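Side-chain contacts in lipid-transfer protein (Thermomonospora curvata, PDB 6OK1), which is of unknown function but is a lipid-transfer protein of the thiolase fold family, with N- and C-terminal thiolase-like parts in one chain: residues Thr16-Asn21 with Leu340-Ile345; Ala174-Lys179 with Gly323-Gly328. All coordinates share one frame; numbering follows the deposited sequence.

Contact 1: Thr16-Asn21 with Leu340-Ile345; sequences TEFSKN and LGEAYI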
# COMPACT_ATOMS: atom_id res chain seq x y z
N THR A 16 -20.19 -8.55 -5.90
CA THR A 16 -21.39 -8.51 -5.10
C THR A 16 -22.40 -7.65 -5.84
O THR A 16 -22.08 -7.02 -6.86
CB THR A 16 -21.14 -7.92 -3.71
OG1 THR A 16 -20.83 -6.52 -3.82
CG2 THR A 16 -20.00 -8.64 -3.03
N GLU A 17 -23.62 -7.60 -5.32
CA GLU A 17 -24.51 -6.53 -5.72
C GLU A 17 -23.89 -5.20 -5.30
O GLU A 17 -23.19 -5.12 -4.28
CB GLU A 17 -25.91 -6.72 -5.11
CG GLU A 17 -26.10 -6.11 -3.73
CD GLU A 17 -25.36 -6.86 -2.62
OE1 GLU A 17 -24.89 -7.99 -2.87
OE2 GLU A 17 -25.28 -6.31 -1.49
N PHE A 18 -24.08 -4.18 -6.13
CA PHE A 18 -23.71 -2.82 -5.81
C PHE A 18 -24.94 -2.12 -5.24
O PHE A 18 -26.00 -2.11 -5.87
CB PHE A 18 -23.21 -2.09 -7.06
CG PHE A 18 -22.10 -2.81 -7.78
CD1 PHE A 18 -21.15 -3.51 -7.06
CD2 PHE A 18 -22.01 -2.81 -9.17
CE1 PHE A 18 -20.11 -4.17 -7.71
CE2 PHE A 18 -20.96 -3.45 -9.82
CZ PHE A 18 -20.01 -4.14 -9.08
N SER A 19 -24.80 -1.54 -4.05
CA SER A 19 -25.99 -1.00 -3.38
C SER A 19 -25.61 0.26 -2.61
O SER A 19 -24.50 0.79 -2.74
CB SER A 19 -26.61 -2.05 -2.46
OG SER A 19 -25.85 -2.17 -1.27
N LYS A 20 -26.56 0.75 -1.82
CA LYS A 20 -26.33 1.82 -0.87
C LYS A 20 -26.34 1.32 0.56
O LYS A 20 -26.24 2.14 1.49
CB LYS A 20 -27.38 2.93 -1.05
CG LYS A 20 -27.54 3.38 -2.48
CD LYS A 20 -26.24 3.99 -3.01
CE LYS A 20 -26.42 4.49 -4.46
NZ LYS A 20 -25.16 4.94 -5.09
N ASN A 21 -26.47 0.02 0.76
CA ASN A 21 -26.36 -0.58 2.08
C ASN A 21 -26.20 -2.08 1.96
O ASN A 21 -27.17 -2.82 1.74
CB ASN A 21 -27.59 -0.26 2.94
CG ASN A 21 -27.57 -1.02 4.28
OD1 ASN A 21 -26.51 -1.26 4.86
ND2 ASN A 21 -28.75 -1.43 4.75
N LEU A 340 -20.45 6.71 -12.80
CA LEU A 340 -21.55 7.65 -12.59
C LEU A 340 -22.91 6.95 -12.61
O LEU A 340 -23.80 7.30 -11.82
CB LEU A 340 -21.51 8.73 -13.68
CG LEU A 340 -22.39 9.94 -13.44
CD1 LEU A 340 -21.64 10.99 -12.67
CD2 LEU A 340 -22.90 10.50 -14.75
N GLY A 341 -23.07 5.96 -13.48
CA GLY A 341 -24.35 5.30 -13.72
C GLY A 341 -24.50 3.91 -13.13
O GLY A 341 -25.61 3.52 -12.76
N GLU A 342 -23.42 3.13 -13.07
CA GLU A 342 -23.52 1.77 -12.52
C GLU A 342 -23.22 1.80 -11.03
O GLU A 342 -24.09 1.52 -10.20
CB GLU A 342 -22.59 0.80 -13.25
CG GLU A 342 -22.66 -0.61 -12.63
CD GLU A 342 -21.79 -1.62 -13.33
OE1 GLU A 342 -20.58 -1.61 -13.07
OE2 GLU A 342 -22.30 -2.45 -14.11
N ALA A 343 -21.98 2.14 -10.66
CA ALA A 343 -21.54 2.06 -9.28
C ALA A 343 -20.12 2.60 -9.21
O ALA A 343 -19.35 2.46 -10.16
CB ALA A 343 -21.54 0.62 -8.76
N TYR A 344 -19.80 3.18 -8.06
CA TYR A 344 -18.46 3.74 -7.80
C TYR A 344 -17.66 2.71 -7.00
O TYR A 344 -17.56 2.78 -5.77
CB TYR A 344 -18.59 5.06 -7.04
CG TYR A 344 -17.32 5.86 -6.83
CD1 TYR A 344 -16.27 5.83 -7.75
CD2 TYR A 344 -17.19 6.66 -5.72
CE1 TYR A 344 -15.11 6.61 -7.54
CE2 TYR A 344 -16.06 7.44 -5.50
CZ TYR A 344 -15.03 7.41 -6.42
OH TYR A 344 -13.93 8.19 -6.20
N ILE A 345 -17.09 1.73 -7.71
CA ILE A 345 -16.18 0.78 -7.07
C ILE A 345 -14.75 1.15 -7.46
O ILE A 345 -13.91 0.29 -7.76
CB ILE A 345 -16.53 -0.67 -7.44
CG1 ILE A 345 -18.05 -0.87 -7.43
CG2 ILE A 345 -15.85 -1.60 -6.46
CD1 ILE A 345 -18.73 -0.65 -6.06
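F18 meets I345 through two similar first torsions. F18 places CG beside its backbone N and anti to its carbonyl carbon, chi1 -53°. I345 does the same with CG1. The ring of F18 thereby comes under the I345 chain. CG1 of I345 stands over one face, 4.1 Å from the ring centroid and 19° off the ring normal, a CH-pi contact. CD1 of I345 lies 3.9 Å from CD1 of F18. The methyl CB of A343 comes obliquely to the base of the ring, 3.5 Å from CD2 of F18. E342 comes obliquely along the CD2-CE2 side of the ring with an extended chain. Its OE1 is 3.8 Å from CE2 of F18, and the carboxylate is turned 55° from the ring plane. The loop after strand 8-15, in the N-terminal thiolase-like half, thus packs on segment 340-345 in the C-terminal half. Q222 of strand 219-228 touches both F18 and I345. No hydrogen bond joins the two segments. With OE2 of E342 held by the amide of N184 and OE1 by that of N349, the acid can probably lie buried against an aromatic ring, and shape, not polar bonding, joins the two segments.

Contact 2: Ala174-Lys179 with Gly323-Gly328; sequences AVVDRK and GNLEIG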
# COMPACT_ATOMS: atom_id res chain seq x y z
N ALA A 174 -22.57 12.74 -18.91
CA ALA A 174 -23.52 12.21 -17.94
C ALA A 174 -24.69 11.53 -18.65
O ALA A 174 -25.12 10.45 -18.24
CB ALA A 174 -24.03 13.34 -17.04
N VAL A 175 -25.19 12.15 -19.72
CA VAL A 175 -26.34 11.59 -20.42
C VAL A 175 -26.01 10.24 -21.03
O VAL A 175 -26.78 9.28 -20.92
CB VAL A 175 -26.84 12.59 -21.49
CG1 VAL A 175 -27.94 11.96 -22.33
CG2 VAL A 175 -27.34 13.88 -20.83
N VAL A 176 -24.85 10.13 -21.70
CA VAL A 176 -24.52 8.84 -22.31
C VAL A 176 -24.24 7.79 -21.24
O VAL A 176 -24.68 6.64 -21.36
CB VAL A 176 -23.36 8.98 -23.33
CG1 VAL A 176 -22.02 9.14 -22.63
CG2 VAL A 176 -23.32 7.76 -24.27
N ASP A 177 -23.53 8.16 -20.17
CA ASP A 177 -23.41 7.24 -19.04
C ASP A 177 -24.77 6.72 -18.60
O ASP A 177 -24.96 5.52 -18.38
CB ASP A 177 -22.76 7.94 -17.84
CG ASP A 177 -21.24 7.90 -17.83
OD1 ASP A 177 -20.60 7.18 -18.61
OD2 ASP A 177 -20.67 8.65 -16.99
N ARG A 178 -25.70 7.64 -18.34
CA ARG A 178 -27.00 7.22 -17.80
C ARG A 178 -27.82 6.48 -18.85
O ARG A 178 -28.64 5.63 -18.51
CB ARG A 178 -27.75 8.44 -17.26
CG ARG A 178 -27.10 9.00 -15.95
CD ARG A 178 -27.34 8.10 -14.75
NE ARG A 178 -28.75 8.11 -14.38
CZ ARG A 178 -29.31 8.91 -13.48
NH1 ARG A 178 -28.58 9.76 -12.76
NH2 ARG A 178 -30.63 8.84 -13.27
N LYS A 179 -27.60 6.77 -20.13
CA LYS A 179 -28.28 6.01 -21.17
C LYS A 179 -27.88 4.54 -21.10
O LYS A 179 -28.72 3.63 -21.16
CB LYS A 179 -27.94 6.59 -22.54
CG LYS A 179 -28.56 5.85 -23.74
CD LYS A 179 -28.29 6.65 -25.02
CE LYS A 179 -28.89 6.00 -26.23
NZ LYS A 179 -28.64 6.82 -27.44
N GLY A 323 -21.53 12.18 -31.31
CA GLY A 323 -22.12 10.89 -31.01
C GLY A 323 -21.17 9.73 -30.95
O GLY A 323 -21.61 8.57 -31.03
N ASN A 324 -19.87 9.98 -30.80
CA ASN A 324 -18.88 8.92 -30.91
C ASN A 324 -18.85 8.03 -29.68
O ASN A 324 -18.30 6.93 -29.76
CB ASN A 324 -17.49 9.49 -31.16
CG ASN A 324 -17.28 9.96 -32.57
OD1 ASN A 324 -17.12 9.15 -33.48
ND2 ASN A 324 -17.25 11.27 -32.76
N LEU A 325 -19.39 8.48 -28.56
CA LEU A 325 -19.41 7.63 -27.37
C LEU A 325 -20.60 6.69 -27.34
O LEU A 325 -20.69 5.85 -26.44
CB LEU A 325 -19.43 8.48 -26.10
CG LEU A 325 -18.27 9.46 -25.92
CD1 LEU A 325 -18.31 10.09 -24.54
CD2 LEU A 325 -16.93 8.79 -26.16
N GLU A 326 -21.53 6.82 -28.29
CA GLU A 326 -22.72 6.00 -28.34
C GLU A 326 -22.38 4.59 -28.82
O GLU A 326 -21.36 4.36 -29.46
CB GLU A 326 -23.76 6.62 -29.28
CG GLU A 326 -24.17 8.04 -28.93
CD GLU A 326 -25.18 8.11 -27.80
OE1 GLU A 326 -25.82 7.09 -27.49
OE2 GLU A 326 -25.35 9.21 -27.23
N ILE A 327 -23.30 3.65 -28.54
CA ILE A 327 -23.12 2.25 -28.93
C ILE A 327 -22.86 2.13 -30.43
O ILE A 327 -22.09 1.28 -30.88
CB ILE A 327 -24.33 1.41 -28.50
CG1 ILE A 327 -24.35 1.25 -26.98
CG2 ILE A 327 -24.33 0.04 -29.18
CD1 ILE A 327 -25.64 0.65 -26.44
N GLY A 328 -23.54 2.95 -31.23
CA GLY A 328 -23.30 2.90 -32.66
C GLY A 328 -22.19 3.79 -33.17
O GLY A 328 -21.98 3.85 -34.38
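K179 NZ donates a hydrogen bond to E326 OE1 at 2.8 Å, as part of a salt bridge. The lysine chain is extended throughout, with CG anti to the backbone N (chi1 178°), and it carries the ammonium group out from the helix. The glutamate chain bends at chi2, -79°, which turns its carboxylate back to the helix. The two side chains cross at about a right angle. NZ comes to OE1 from above the carboxylate plane, 42° out of it. The methylenes also touch: CD and CE of K179 each lie 3.5 Å from OE1 of E326.

The fold sets these partners against each other. K179 sits on helix 167-182, in the N-terminal thiolase-like half. E326 belongs to the loop after helix 316-321, in the C-terminal half. That helix ends in a Schellman motif at G323, which has positive phi. A type I beta turn from G323 to E326 follows, and its bond from E326 N to G323 O is long, 3.3 Å.

The remaining contacts are van der Waals and run through V176, about one helical turn before K179. Its CG2 rests against two oxygens, 3.9 Å from the backbone O of L325 and 3.9 Å from OE2 of E326. The apolar pair is looser: CG1 of V176 approaches CD1 of L325 at 4.3 Å. L325 also packs on F319 and I320 of helix 316-321.

In the fold
Both contacts join the N-terminal thiolase-like part of the chain to the C-terminal part. Contact 1 is buried, about 13 Å between its centre and that of the chain. Contact 2 is partly buried, at about 17 Å, with one exposed partner. Their chemistry differs in keeping with this: an aromatic ring among aliphatic groups and a buried carboxylate in the first, a charged pair beside an apolar patch in the second. The two centres lie about 19 Å apart, yet the segments touch. L340 packs on A174 and D177, so 340-345 and 174-179 are neighbours. Helix 167-182 therefore meets two C-terminal elements, helix 338-341 and the loop 323-328.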